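Local coordinates for protein poly-beta-1,6-N-acetyl-D-glucosamine N-deacetylase (Aggregatibacter actinomycetemcomitans, PDB 4U10) that probably removes N-acetyl groups from the biofilm polysaccharide poly-beta-1,6-N-acetyl-D-glucosamine, through a polysaccharide deacetylase domain that binds zinc, at residues A8-V13 with F25-S30; H37-K42 with K89-P94; V100-D105 with T145-H150. All blocks are in the same frame, centred on the assembly; numbering follows the deposited sequence.

How the contacts relate
The three contacts illustrate how a polysaccharide deacetylase domain changes its chemistry with position. Contact 1 is the most buried, a short parallel strand pairing whose His10 binds zinc. Contact 3 sets a short helix against an irregular loop and brings His149 to a second zinc; although the two contacts stay about 6 Å apart at their nearest atoms, one water bridges their metals. Contact 2, partly buried and about 29 Å between centres from contact 3, relies on aromatic rings, with a further zinc at its solvent-exposed Lys42. Strand 29-30 of contact 1 runs into helix 31-42 of contact 2, and a probable hydrogen bond between Tyr9 and His37 joins them.

Contact 1: residues A8-V13 with F25-S30; sequences AYHSVV and FPQTIS. With ZN (zinc ion), chain D.
Val12 and Val13 pair in parallel with Ile29 and Ser30, and two backbone hydrogen bonds tie the strands: Ile29 N to Ser11 O (3.1 Å) and Val13 N to Ile29 O (3.0 Å). On the face of the sheet carrying Val12 and Ile29, the two side chains lie alongside each other, CG2 of Val12 against CG1 of Ile29. Because Ile29 CG1 sits between its backbone N and carbonyl carbon (chi1 68°), the chain can carry CD1 to the edge of the Tyr9 ring, 3.7 Å from Tyr9 CE1. On the other face, that of Val13 and Ser30, Val13 CG2 meets the methyl CG2 of Thr28. Where the strand pairing gives way to loop, water takes over: one molecule links His10 N, Ser11 O and Gln27 O, and another joins Ser11 N, Pro26 O and Thr28 OG1. Gln27 CB packs obliquely against the His10 imidazole, 3.8 Å from ND1, while His10 NE2 binds zinc at 2.1 Å; Asp74 and a water are further ligands. Central strand 3-13 also pairs with strand 68-75, and helices 31-42 and 79-91 both pack against Val12.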
loop_
_atom_site.group_PDB
_atom_site.type_symbol
_atom_site.label_atom_id
_atom_site.label_comp_id
_atom_site.label_asym_id
_atom_site.label_seq_id
_atom_site.Cartn_x
_atom_site.Cartn_y
_atom_site.Cartn_z
ATOM N N ALA A 8 -0.140 8.288 -1.139
ATOM C CA ALA A 8 0.390 6.942 -1.483
ATOM C C ALA A 8 1.802 7.005 -2.059
ATOM O O ALA A 8 1.997 7.461 -3.201
ATOM C CB ALA A 8 -0.554 6.244 -2.482
ATOM N N TYR A 9 2.768 6.454 -1.343
ATOM C CA TYR A 9 4.160 6.427 -1.729
ATOM C C TYR A 9 4.568 4.990 -2.042
ATOM O O TYR A 9 3.869 4.085 -1.667
ATOM C CB TYR A 9 5.079 6.881 -0.586
ATOM C CG TYR A 9 5.008 8.381 -0.275
ATOM C CD1 TYR A 9 5.833 9.297 -0.921
ATOM C CD2 TYR A 9 4.148 8.855 0.715
ATOM C CE1 TYR A 9 5.724 10.667 -0.628
ATOM C CE2 TYR A 9 4.074 10.218 1.044
ATOM C CZ TYR A 9 4.821 11.104 0.391
ATOM O OH TYR A 9 4.685 12.463 0.721
ATOM N N HIS A 10 5.678 4.805 -2.753
ATOM C CA HIS A 10 6.243 3.470 -3.005
ATOM C C HIS A 10 7.669 3.478 -2.482
ATOM O O HIS A 10 7.882 3.633 -1.242
ATOM C CB HIS A 10 6.092 3.127 -4.497
ATOM C CG HIS A 10 4.666 2.947 -4.880
ATOM N ND1 HIS A 10 3.824 4.015 -5.098
ATOM C CD2 HIS A 10 3.903 1.844 -4.955
ATOM C CE1 HIS A 10 2.605 3.581 -5.333
ATOM N NE2 HIS A 10 2.625 2.261 -5.265
ATOM N N SER A 11 8.646 3.341 -3.361
ATOM C CA SER A 11 10.013 3.376 -2.883
ATOM C C SER A 11 10.515 4.810 -2.768
ATOM O O SER A 11 10.088 5.707 -3.535
ATOM C CB SER A 11 10.930 2.557 -3.752
ATOM O OG SER A 11 12.049 2.260 -3.037
ATOM N N VAL A 12 11.450 4.976 -1.829
ATOM C CA VAL A 12 12.131 6.234 -1.489
ATOM C C VAL A 12 13.629 5.906 -1.298
ATOM O O VAL A 12 13.997 5.030 -0.542
ATOM C CB VAL A 12 11.574 6.952 -0.249
ATOM C CG1 VAL A 12 12.295 8.292 -0.032
ATOM C CG2 VAL A 12 10.089 7.253 -0.391
ATOM N N VAL A 13 14.483 6.580 -2.062
ATOM C CA VAL A 13 15.897 6.300 -2.096
ATOM C C VAL A 13 16.648 7.611 -1.764
ATOM O O VAL A 13 16.127 8.730 -2.003
ATOM C CB VAL A 13 16.341 5.732 -3.470
ATOM C CG1 VAL A 13 15.732 4.385 -3.694
ATOM C CG2 VAL A 13 15.986 6.646 -4.617
ATOM N N PHE A 25 11.739 0.890 -9.805
ATOM C CA PHE A 25 10.343 0.629 -9.949
ATOM C C PHE A 25 9.550 1.917 -10.062
ATOM O O PHE A 25 10.040 2.981 -9.704
ATOM C CB PHE A 25 9.891 -0.207 -8.758
ATOM C CG PHE A 25 10.435 -1.615 -8.776
ATOM C CD1 PHE A 25 9.758 -2.629 -9.444
ATOM C CD2 PHE A 25 11.616 -1.922 -8.085
ATOM C CE1 PHE A 25 10.269 -3.926 -9.462
ATOM C CE2 PHE A 25 12.128 -3.221 -8.070
ATOM C CZ PHE A 25 11.452 -4.214 -8.775
ATOM N N PRO A 26 8.301 1.832 -10.552
ATOM C CA PRO A 26 7.526 3.024 -10.728
ATOM C C PRO A 26 7.319 3.874 -9.440
ATOM O O PRO A 26 7.255 3.337 -8.344
ATOM C CB PRO A 26 6.192 2.508 -11.293
ATOM C CG PRO A 26 6.545 1.171 -11.909
ATOM C CD PRO A 26 7.596 0.622 -11.016
ATOM N N GLN A 27 7.199 5.188 -9.630
ATOM C CA GLN A 27 6.955 6.165 -8.548
ATOM C C GLN A 27 8.033 6.229 -7.476
ATOM O O GLN A 27 7.768 6.672 -6.339
ATOM C CB GLN A 27 5.577 5.904 -7.925
ATOM C CG GLN A 27 4.463 6.522 -8.771
ATOM C CD GLN A 27 4.217 5.798 -10.087
ATOM O OE1 GLN A 27 3.820 4.635 -10.089
ATOM N NE2 GLN A 27 4.405 6.515 -11.219
ATOM N N THR A 28 9.244 5.757 -7.785
ATOM C CA THR A 28 10.325 5.905 -6.841
ATOM C C THR A 28 10.708 7.395 -6.742
ATOM O O THR A 28 10.866 8.064 -7.753
ATOM C CB THR A 28 11.555 5.059 -7.211
ATOM O OG1 THR A 28 11.207 3.667 -7.272
ATOM C CG2 THR A 28 12.712 5.250 -6.238
ATOM N N ILE A 29 10.812 7.930 -5.517
ATOM C CA ILE A 29 11.214 9.327 -5.321
ATOM C C ILE A 29 12.445 9.405 -4.397
ATOM O O ILE A 29 12.880 8.386 -3.886
ATOM C CB ILE A 29 10.085 10.166 -4.757
ATOM C CG1 ILE A 29 9.754 9.754 -3.325
ATOM C CG2 ILE A 29 8.868 10.062 -5.632
ATOM C CD1 ILE A 29 8.829 10.753 -2.674
ATOM N N SER A 30 12.995 10.617 -4.234
ATOM C CA SER A 30 14.172 10.850 -3.424
ATOM C C SER A 30 13.699 11.128 -2.019
ATOM O O SER A 30 12.573 11.606 -1.786
ATOM C CB SER A 30 15.021 12.060 -3.928
ATOM O OG SER A 30 14.250 13.254 -3.824
HETATM ZN ZN ZN D . 0.870 1.048 -4.970
HETATM O O HOH W 1 7.397 6.787 -3.629
HETATM O O HOH W 2 8.818 2.766 -6.185
HETATM O O HOH W 3 1.020 -0.773 -5.786
#

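Contact 2: residues H37-K42 with K89-P94; sequences HFNWLK and KAYNYP. With ZN (zinc ion), chain E.
Phe38 meets two tyrosines in an aromatic cluster; one face of its ring receives the edge of Tyr93, and its own edge is directed at the face of Tyr91. Both pairs are T-shaped (edge-to-face). The centroids of Phe38 and Tyr93 are 5.0 Å apart, with planes inclined by 68°. For Phe38 and Tyr91 the values are 5.5 Å and 73°. The same face of Tyr91 takes a CH-pi contact from Phe38 CB, which lies 3.9 Å from the ring centroid. Tyr91 CB in turn rests over one face of Tyr93, so the three rings form a closed triangle. Phe38 CG lies anti to its carbonyl carbon (chi1 -79°), which sends the ring out from helix 31-42 to the tyrosines. At the end of helix 79-91, Asn92 leaves with positive phi in a Schellman motif and the chain turns to present Tyr93. Leu71 of strand 68-75 touches both Phe38 and Tyr93. Both tyrosine hydroxyls reach helix 31-42. Tyr91 OH lies 2.4 Å from Asn39 OD1, at the edge of the Tyr91 ring, too short for the details of that bond to be trusted. Nearby, Lys42 NZ binds a zinc ion together with Asp43. Tyr93 OH donates to Phe38 O at 2.8 Å, somewhat tilted from the carbonyl plane.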
loop_
_atom_site.group_PDB
_atom_site.type_symbol
_atom_site.label_atom_id
_atom_site.label_comp_id
_atom_site.label_asym_id
_atom_site.label_seq_id
_atom_site.Cartn_x
_atom_site.Cartn_y
_atom_site.Cartn_z
ATOM N N HIS A 37 7.906 17.048 1.413
ATOM C CA HIS A 37 6.525 16.831 1.666
ATOM C C HIS A 37 6.247 16.851 3.203
ATOM O O HIS A 37 5.286 17.436 3.622
ATOM C CB HIS A 37 6.057 15.501 1.086
ATOM C CG HIS A 37 6.077 15.452 -0.394
ATOM N ND1 HIS A 37 5.890 14.286 -1.087
ATOM C CD2 HIS A 37 6.310 16.402 -1.321
ATOM C CE1 HIS A 37 5.942 14.523 -2.382
ATOM N NE2 HIS A 37 6.205 15.801 -2.553
ATOM N N PHE A 38 7.065 16.161 3.979
ATOM C CA PHE A 38 6.876 16.033 5.459
ATOM C C PHE A 38 6.962 17.368 6.140
ATOM O O PHE A 38 6.197 17.664 7.051
ATOM C CB PHE A 38 7.938 15.117 6.057
ATOM C CG PHE A 38 7.658 13.664 5.851
ATOM C CD1 PHE A 38 6.680 13.243 4.956
ATOM C CD2 PHE A 38 8.413 12.723 6.501
ATOM C CE1 PHE A 38 6.439 11.880 4.750
ATOM C CE2 PHE A 38 8.178 11.381 6.292
ATOM C CZ PHE A 38 7.175 10.958 5.438
ATOM N N ASN A 39 7.910 18.171 5.674
ATOM C CA ASN A 39 7.976 19.603 6.051
ATOM C C ASN A 39 6.814 20.481 5.600
ATOM O O ASN A 39 6.365 21.317 6.353
ATOM C CB ASN A 39 9.253 20.204 5.491
ATOM C CG ASN A 39 10.458 19.727 6.216
ATOM O OD1 ASN A 39 10.365 19.250 7.355
ATOM N ND2 ASN A 39 11.626 19.839 5.568
ATOM N N TRP A 40 6.366 20.328 4.366
ATOM C CA TRP A 40 5.311 21.130 3.831
ATOM C C TRP A 40 4.013 20.816 4.561
ATOM O O TRP A 40 3.221 21.744 4.833
ATOM C CB TRP A 40 5.131 20.874 2.349
ATOM C CG TRP A 40 4.110 21.753 1.800
ATOM C CD1 TRP A 40 4.314 22.999 1.282
ATOM C CD2 TRP A 40 2.689 21.523 1.752
ATOM N NE1 TRP A 40 3.122 23.542 0.890
ATOM C CE2 TRP A 40 2.106 22.668 1.175
ATOM C CE3 TRP A 40 1.856 20.459 2.138
ATOM C CZ2 TRP A 40 0.718 22.790 0.969
ATOM C CZ3 TRP A 40 0.475 20.575 1.924
ATOM C CH2 TRP A 40 -0.078 21.735 1.349
ATOM N N LEU A 41 3.788 19.532 4.891
ATOM C CA LEU A 41 2.572 19.174 5.598
ATOM C C LEU A 41 2.558 19.893 6.953
ATOM O O LEU A 41 1.564 20.525 7.293
ATOM C CB LEU A 41 2.436 17.639 5.820
ATOM C CG LEU A 41 2.304 16.754 4.579
ATOM C CD1 LEU A 41 2.496 15.297 4.919
ATOM C CD2 LEU A 41 0.937 16.988 3.976
ATOM N N LYS A 42 3.643 19.784 7.717
ATOM C CA LYS A 42 3.604 20.267 9.126
ATOM C C LYS A 42 3.590 21.805 9.156
ATOM O O LYS A 42 3.008 22.392 10.084
ATOM C CB LYS A 42 4.783 19.764 9.943
ATOM C CG LYS A 42 6.106 20.504 9.698
ATOM C CD LYS A 42 7.224 19.775 10.428
ATOM C CE LYS A 42 8.501 20.581 10.612
ATOM N NZ LYS A 42 9.051 21.020 9.308
ATOM N N LYS A 89 10.397 8.232 12.176
ATOM C CA LYS A 89 10.780 8.344 13.564
ATOM C C LYS A 89 11.244 9.770 13.928
ATOM O O LYS A 89 10.822 10.280 14.929
ATOM C CB LYS A 89 11.873 7.355 13.941
ATOM C CG LYS A 89 11.406 5.934 13.935
ATOM C CD LYS A 89 12.375 5.020 14.636
ATOM C CE LYS A 89 13.676 4.919 13.863
ATOM N NZ LYS A 89 14.490 3.725 14.274
ATOM N N ALA A 90 12.111 10.365 13.121
ATOM C CA ALA A 90 12.540 11.767 13.269
ATOM C C ALA A 90 11.389 12.793 13.270
ATOM O O ALA A 90 11.386 13.739 14.047
ATOM C CB ALA A 90 13.477 12.126 12.118
ATOM N N TYR A 91 10.416 12.606 12.399
ATOM C CA TYR A 91 9.250 13.472 12.376
ATOM C C TYR A 91 8.138 13.086 13.344
ATOM O O TYR A 91 7.143 13.797 13.452
ATOM C CB TYR A 91 8.698 13.485 10.956
ATOM C CG TYR A 91 9.495 14.411 10.075
ATOM C CD1 TYR A 91 10.694 14.030 9.522
ATOM C CD2 TYR A 91 8.997 15.688 9.785
ATOM C CE1 TYR A 91 11.405 14.916 8.686
ATOM C CE2 TYR A 91 9.695 16.584 8.990
ATOM C CZ TYR A 91 10.916 16.218 8.465
ATOM O OH TYR A 91 11.552 17.145 7.654
ATOM N N ASN A 92 8.302 11.957 14.001
ATOM C CA ASN A 92 7.217 11.275 14.688
ATOM C C ASN A 92 5.882 11.198 13.868
ATOM O O ASN A 92 4.772 11.496 14.334
ATOM C CB ASN A 92 7.045 11.850 16.095
ATOM C CG ASN A 92 6.266 10.922 16.989
ATOM O OD1 ASN A 92 6.488 9.704 17.012
ATOM N ND2 ASN A 92 5.324 11.486 17.703
ATOM N N TYR A 93 6.051 10.761 12.623
ATOM C CA TYR A 93 4.958 10.488 11.691
ATOM C C TYR A 93 4.628 9.035 11.600
ATOM O O TYR A 93 5.480 8.207 11.262
ATOM C CB TYR A 93 5.328 10.974 10.289
ATOM C CG TYR A 93 5.198 12.450 10.053
ATOM C CD1 TYR A 93 4.699 13.337 11.028
ATOM C CD2 TYR A 93 5.528 12.973 8.824
ATOM C CE1 TYR A 93 4.580 14.704 10.751
ATOM C CE2 TYR A 93 5.385 14.324 8.556
ATOM C CZ TYR A 93 4.927 15.193 9.525
ATOM O OH TYR A 93 4.785 16.531 9.188
ATOM N N PRO A 94 3.388 8.680 11.943
ATOM C CA PRO A 94 2.982 7.315 11.675
ATOM C C PRO A 94 2.617 7.130 10.197
ATOM O O PRO A 94 2.421 8.122 9.440
ATOM C CB PRO A 94 1.736 7.141 12.521
ATOM C CG PRO A 94 1.181 8.495 12.680
ATOM C CD PRO A 94 2.335 9.448 12.618
HETATM ZN ZN ZN E . 9.459 23.302 8.437
#

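Contact 3: residues V100-D105 with T145-H150; sequences VSSWLD and TDNLHH. With ZN (zinc ion), chain C.
Trp103 and Val100 approach the imidazole of His149 together. Trp103 CH2 lies over one face of the His149 ring, 3.7 Å from ND1, with the six-membered ring inclined at 54° to the imidazole, an oblique aromatic pair. Val100 CG2 comes at the same imidazole obliquely, 3.6 Å from His149 CD2, and Val100 CB rests over one face of Trp103, so the three side chains pack as a unit. His149 CG is anti to the backbone N (chi1 -159°), a setting that swings the ring toward the helix while NE2 binds zinc at 2.1 Å. Asp75, His144 and a water complete that site. Polar bonds pin the loop to the first turn of helix 101-104. Asp146 O is gripped twice by Ser102, by N at 3.0 Å and by OG at 2.7 Å, both from the same face of the carbonyl plane. Ser101 OG donates to Asp146 OD1 at 2.6 Å, meeting the anti lone pair of that carboxylate oxygen, and its hydroxyl also pairs with Ser191. A further bond, Ser101 N to Thr145 O, is weak and is supplemented by a water joining the same two atoms. Asp187 receives the backbone N-H groups of Asp146 and Asn147 and Ser194 touches Ser101, so loop and short helix both rest on helix 177-199; helix 101-104 follows strand 95-99 of the central sheet after the N-cap residue Val100.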
loop_
_atom_site.group_PDB
_atom_site.type_symbol
_atom_site.label_atom_id
_atom_site.label_comp_id
_atom_site.label_asym_id
_atom_site.label_seq_id
_atom_site.Cartn_x
_atom_site.Cartn_y
_atom_site.Cartn_z
ATOM N N VAL A 100 3.713 -6.876 -0.076
ATOM C CA VAL A 100 3.193 -8.059 -0.644
ATOM C C VAL A 100 3.676 -9.254 0.172
ATOM O O VAL A 100 4.862 -9.507 0.247
ATOM C CB VAL A 100 3.637 -8.195 -2.089
ATOM C CG1 VAL A 100 3.073 -9.497 -2.667
ATOM C CG2 VAL A 100 3.176 -6.982 -2.927
ATOM N N SER A 101 2.783 -9.981 0.837
ATOM C CA SER A 101 3.224 -11.032 1.771
ATOM C C SER A 101 3.957 -12.248 1.200
ATOM O O SER A 101 4.824 -12.807 1.879
ATOM C CB SER A 101 2.092 -11.399 2.711
ATOM O OG SER A 101 0.859 -11.669 2.055
ATOM N N SER A 102 3.654 -12.704 -0.036
ATOM C CA SER A 102 4.453 -13.840 -0.599
ATOM C C SER A 102 5.924 -13.410 -0.920
ATOM O O SER A 102 6.857 -14.242 -0.992
ATOM C CB SER A 102 3.786 -14.422 -1.842
ATOM O OG SER A 102 3.934 -13.621 -2.968
ATOM N N TRP A 103 6.135 -12.121 -1.187
ATOM C CA TRP A 103 7.484 -11.601 -1.400
ATOM C C TRP A 103 8.256 -11.721 -0.071
ATOM O O TRP A 103 9.331 -12.323 -0.011
ATOM C CB TRP A 103 7.461 -10.157 -1.959
ATOM C CG TRP A 103 6.881 -10.052 -3.275
ATOM C CD1 TRP A 103 6.529 -11.120 -4.124
ATOM C CD2 TRP A 103 6.572 -8.855 -3.990
ATOM N NE1 TRP A 103 6.020 -10.615 -5.288
ATOM C CE2 TRP A 103 6.030 -9.237 -5.229
ATOM C CE3 TRP A 103 6.668 -7.478 -3.683
ATOM C CZ2 TRP A 103 5.625 -8.312 -6.171
ATOM C CZ3 TRP A 103 6.251 -6.555 -4.623
ATOM C CH2 TRP A 103 5.764 -6.966 -5.847
ATOM N N LEU A 104 7.667 -11.247 1.012
ATOM C CA LEU A 104 8.290 -11.368 2.320
ATOM C C LEU A 104 8.492 -12.826 2.746
ATOM O O LEU A 104 9.452 -13.155 3.428
ATOM C CB LEU A 104 7.504 -10.625 3.369
ATOM C CG LEU A 104 7.810 -9.098 3.368
ATOM C CD1 LEU A 104 7.791 -8.441 1.994
ATOM C CD2 LEU A 104 6.859 -8.401 4.292
ATOM N N ASP A 105 7.549 -13.687 2.370
ATOM C CA ASP A 105 7.602 -15.112 2.711
ATOM C C ASP A 105 8.590 -15.944 1.878
ATOM O O ASP A 105 8.782 -17.121 2.143
ATOM C CB ASP A 105 6.211 -15.739 2.565
ATOM C CG ASP A 105 5.318 -15.517 3.757
ATOM O OD1 ASP A 105 5.770 -15.070 4.803
ATOM O OD2 ASP A 105 4.098 -15.779 3.626
ATOM N N THR A 145 -2.138 -7.938 -0.981
ATOM C CA THR A 145 -2.367 -9.294 -1.516
ATOM C C THR A 145 -1.210 -10.174 -1.117
ATOM O O THR A 145 -0.241 -9.674 -0.614
ATOM C CB THR A 145 -2.620 -9.374 -3.061
ATOM O OG1 THR A 145 -1.378 -9.191 -3.729
ATOM C CG2 THR A 145 -3.575 -8.250 -3.491
ATOM N N ASP A 146 -1.425 -11.501 -1.187
ATOM C CA ASP A 146 -0.380 -12.441 -0.984
ATOM C C ASP A 146 0.516 -12.538 -2.239
ATOM O O ASP A 146 1.710 -12.261 -2.215
ATOM C CB ASP A 146 -0.923 -13.834 -0.560
ATOM C CG ASP A 146 0.154 -14.654 0.170
ATOM O OD1 ASP A 146 0.911 -14.060 0.999
ATOM O OD2 ASP A 146 0.185 -15.877 -0.040
ATOM N N ASN A 147 -0.075 -12.958 -3.315
ATOM C CA ASN A 147 0.619 -13.113 -4.586
ATOM C C ASN A 147 -0.249 -12.685 -5.795
ATOM O O ASN A 147 -0.314 -13.363 -6.807
ATOM C CB ASN A 147 1.091 -14.549 -4.727
ATOM C CG ASN A 147 1.946 -14.753 -5.950
ATOM O OD1 ASN A 147 2.570 -13.849 -6.389
ATOM N ND2 ASN A 147 1.906 -15.904 -6.520
ATOM N N LEU A 148 -0.925 -11.535 -5.677
ATOM C CA LEU A 148 -1.707 -10.954 -6.781
ATOM C C LEU A 148 -1.241 -9.537 -7.192
ATOM O O LEU A 148 -2.024 -8.710 -7.728
ATOM C CB LEU A 148 -3.206 -11.022 -6.435
ATOM C CG LEU A 148 -3.857 -12.406 -6.292
ATOM C CD1 LEU A 148 -5.252 -12.290 -5.709
ATOM C CD2 LEU A 148 -3.854 -13.245 -7.580
ATOM N N HIS A 149 0.060 -9.286 -7.010
ATOM C CA HIS A 149 0.666 -8.040 -7.408
ATOM C C HIS A 149 1.395 -8.316 -8.698
ATOM O O HIS A 149 2.615 -8.138 -8.785
ATOM C CB HIS A 149 1.659 -7.609 -6.378
ATOM C CG HIS A 149 1.975 -6.157 -6.420
ATOM N ND1 HIS A 149 2.687 -5.566 -7.430
ATOM C CD2 HIS A 149 1.640 -5.161 -5.570
ATOM C CE1 HIS A 149 2.772 -4.274 -7.217
ATOM N NE2 HIS A 149 2.192 -4.010 -6.062
ATOM N N HIS A 150 0.666 -8.893 -9.648
ATOM C CA HIS A 150 1.218 -9.268 -10.988
ATOM C C HIS A 150 0.055 -9.259 -11.963
ATOM O O HIS A 150 -1.106 -9.102 -11.540
ATOM C CB HIS A 150 1.914 -10.633 -10.984
ATOM C CG HIS A 150 1.011 -11.785 -10.610
ATOM N ND1 HIS A 150 0.170 -12.404 -11.504
ATOM C CD2 HIS A 150 0.779 -12.383 -9.420
ATOM C CE1 HIS A 150 -0.493 -13.369 -10.899
ATOM N NE2 HIS A 150 -0.125 -13.390 -9.637
HETATM ZN ZN ZN C . 2.073 -2.180 -5.125
HETATM O O HOH W 4 0.131 -8.505 1.821
HETATM O O HOH W 3 1.020 -0.773 -5.786
#